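Local structure of xylulokinase (5VM1) at residues A22-E27 with E65-A70. The protein probably catalyses the ATP-dependent phosphorylation of D-xylulose to D-xylulose 5-phosphate, as a member of the FGGY family of carbohydrate kinases. Residues are numbered along the deposited sequence; the frame is centred on the assembly and turned at random.
Sequences ALLIDE and EALRAA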
ATOM      1  N   ALA A  22      -6.815   8.465  13.339  1.00 46.91           N
ATOM      2  CA  ALA A  22      -5.992   9.423  14.064  1.00 37.49           C
ATOM      3  C   ALA A  22      -5.331   8.699  15.221  1.00 45.44           C
ATOM      4  O   ALA A  22      -6.017   8.106  16.053  1.00 61.83           O
ATOM      5  CB  ALA A  22      -6.822  10.595  14.570  1.00 36.06           C
ATOM      6  N   LEU A  23      -4.011   8.779  15.303  1.00 44.94           N
ATOM      7  CA  LEU A  23      -3.268   8.017  16.291  1.00 47.00           C
ATOM      8  C   LEU A  23      -2.344   8.960  17.035  1.00 52.81           C
ATOM      9  O   LEU A  23      -1.562   9.687  16.411  1.00 47.03           O
ATOM     10  CB  LEU A  23      -2.456   6.903  15.634  1.00 34.70           C
ATOM     11  CG  LEU A  23      -1.727   5.969  16.585  1.00 41.96           C
ATOM     12  CD1 LEU A  23      -2.704   5.241  17.451  1.00 38.32           C
ATOM     13  CD2 LEU A  23      -0.911   4.997  15.794  1.00 49.44           C
ATOM     14  N   LEU A  24      -2.409   8.918  18.361  1.00 49.75           N
ATOM     15  CA  LEU A  24      -1.611   9.797  19.196  1.00 49.62           C
ATOM     16  C   LEU A  24      -0.647   8.956  20.006  1.00 53.62           C
ATOM     17  O   LEU A  24      -1.061   8.016  20.691  1.00 53.44           O
ATOM     18  CB  LEU A  24      -2.495  10.647  20.113  1.00 48.07           C
ATOM     19  CG  LEU A  24      -1.774  11.690  20.959  1.00 52.94           C
ATOM     20  CD1 LEU A  24      -1.079  12.737  20.099  1.00 49.47           C
ATOM     21  CD2 LEU A  24      -2.795  12.336  21.858  1.00 55.47           C
ATOM     22  N   ILE A  25       0.631   9.323  19.942  1.00 61.06           N
ATOM     23  CA  ILE A  25       1.699   8.600  20.609  1.00 66.71           C
ATOM     24  C   ILE A  25       2.581   9.587  21.365  1.00 61.59           C
ATOM     25  O   ILE A  25       2.650  10.776  21.045  1.00 58.17           O
ATOM     26  CB  ILE A  25       2.560   7.785  19.610  1.00 64.48           C
ATOM     27  CG1 ILE A  25       3.300   8.741  18.663  1.00 41.95           C
ATOM     28  CG2 ILE A  25       1.709   6.726  18.867  1.00 61.42           C
ATOM     29  CD1 ILE A  25       4.385   8.088  17.884  1.00 40.95           C
ATOM     30  N   ASP A  26       3.299   9.063  22.348  1.00 56.50           N
ATOM     31  CA  ASP A  26       4.171   9.850  23.197  1.00 64.36           C
ATOM     32  C   ASP A  26       5.594   9.731  22.679  1.00 59.30           C
ATOM     33  O   ASP A  26       5.832   9.168  21.608  1.00 50.37           O
ATOM     34  CB  ASP A  26       4.048   9.403  24.655  1.00 78.70           C
ATOM     35  CG  ASP A  26       4.424   7.944  24.866  1.00 86.22           C
ATOM     36  OD1 ASP A  26       5.538   7.554  24.465  1.00 87.98           O
ATOM     37  OD2 ASP A  26       3.620   7.187  25.454  1.00 90.96           O
ATOM     38  N   GLU A  27       6.551  10.281  23.439  1.00 60.99           N
ATOM     39  CA  GLU A  27       7.947  10.279  23.011  1.00 63.88           C
ATOM     40  C   GLU A  27       8.524   8.868  22.887  1.00 67.03           C
ATOM     41  O   GLU A  27       9.461   8.663  22.105  1.00 65.47           O
ATOM     42  CB  GLU A  27       8.799  11.117  23.982  1.00 60.80           C
ATOM     43  N   GLU A  65     -11.200  15.926  16.875  1.00 60.67           N
ATOM     44  CA  GLU A  65     -11.858  16.463  18.064  1.00 68.77           C
ATOM     45  C   GLU A  65     -12.254  15.336  19.005  1.00 67.65           C
ATOM     46  O   GLU A  65     -12.123  15.474  20.228  1.00 72.48           O
ATOM     47  CB  GLU A  65     -13.070  17.334  17.697  1.00 65.17           C
ATOM     48  N   ALA A  66     -12.657  14.187  18.454  1.00 61.28           N
ATOM     49  CA  ALA A  66     -12.955  13.033  19.297  1.00 64.28           C
ATOM     50  C   ALA A  66     -11.731  12.594  20.093  1.00 67.60           C
ATOM     51  O   ALA A  66     -11.844  12.175  21.254  1.00 70.07           O
ATOM     52  CB  ALA A  66     -13.459  11.879  18.434  1.00 60.52           C
ATOM     53  N   LEU A  67     -10.553  12.683  19.479  1.00 65.88           N
ATOM     54  CA  LEU A  67      -9.311  12.401  20.185  1.00 66.65           C
ATOM     55  C   LEU A  67      -8.978  13.509  21.181  1.00 72.10           C
ATOM     56  O   LEU A  67      -8.595  13.230  22.322  1.00 75.77           O
ATOM     57  CB  LEU A  67      -8.181  12.214  19.170  1.00 63.96           C
ATOM     58  CG  LEU A  67      -6.978  11.411  19.640  1.00 62.41           C
ATOM     59  CD1 LEU A  67      -7.396   9.987  19.745  1.00 62.49           C
ATOM     60  CD2 LEU A  67      -5.812  11.575  18.690  1.00 60.41           C
ATOM     61  N   ARG A  68      -9.102  14.778  20.759  1.00 72.19           N
ATOM     62  CA  ARG A  68      -8.816  15.896  21.656  1.00 71.71           C
ATOM     63  C   ARG A  68      -9.764  15.901  22.843  1.00 77.09           C
ATOM     64  O   ARG A  68      -9.361  16.254  23.953  1.00 83.90           O
ATOM     65  CB  ARG A  68      -8.885  17.233  20.917  1.00 65.42           C
ATOM     66  N   ALA A  69     -11.019  15.506  22.641  1.00 87.81           N
ATOM     67  CA  ALA A  69     -11.957  15.525  23.754  1.00 87.68           C
ATOM     68  C   ALA A  69     -11.699  14.398  24.750  1.00 81.82           C
ATOM     69  O   ALA A  69     -12.168  14.484  25.884  1.00 88.79           O
ATOM     70  CB  ALA A  69     -13.398  15.465  23.233  1.00 81.20           C
ATOM     71  N   ALA A  70     -10.965  13.354  24.367  1.00 78.41           N
ATOM     72  CA  ALA A  70     -10.624  12.278  25.293  1.00 83.98           C
ATOM     73  C   ALA A  70      -9.237  12.431  25.912  1.00 87.30           C
ATOM     74  O   ALA A  70      -8.968  11.816  26.950  1.00 87.55           O
ATOM     75  CB  ALA A  70     -10.722  10.911  24.605  1.00 78.41           C
TER
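Leu67 of helix 53-70 meets Leu24 and Ala22 of strand 19-26 with one methyl branch, CD2. Its CD2 lies 3.7 Å from CB of Leu24, and the same CD2 lies 4.4 Å from CB of Ala22. A single methyl thus touches two alternate residues of the strand. Leu24 makes the contact with its CB; its CG and both its methyls lie farther from CD2 of Leu67. The contact is wholly apolar and small, with 132 Å² buried over both sides. All three residues are buried.

The side chain of Leu67 leaves the helix toward the strand. Its CG stands opposite the backbone N (chi1 -157°), and this extended form brings CD2 up to the strand. Ala22 and Leu24 both turn their CB atoms to the helix. Leu23, between them, points to the other face of the sheet, where it packs on Ala434 and Phe435 of helix 433-446.

Strand 19-26 is held between strands 9-15 and 31-38, antiparallel to both. Leu67 also reaches these neighbours, touching Leu11 and Ala35. The contact is part of the packing of helix 53-70 against one face of the mixed sheet of the N-terminal FGGY domain, an actin-like ATPase fold, with helix 433-446 packed on the opposite face.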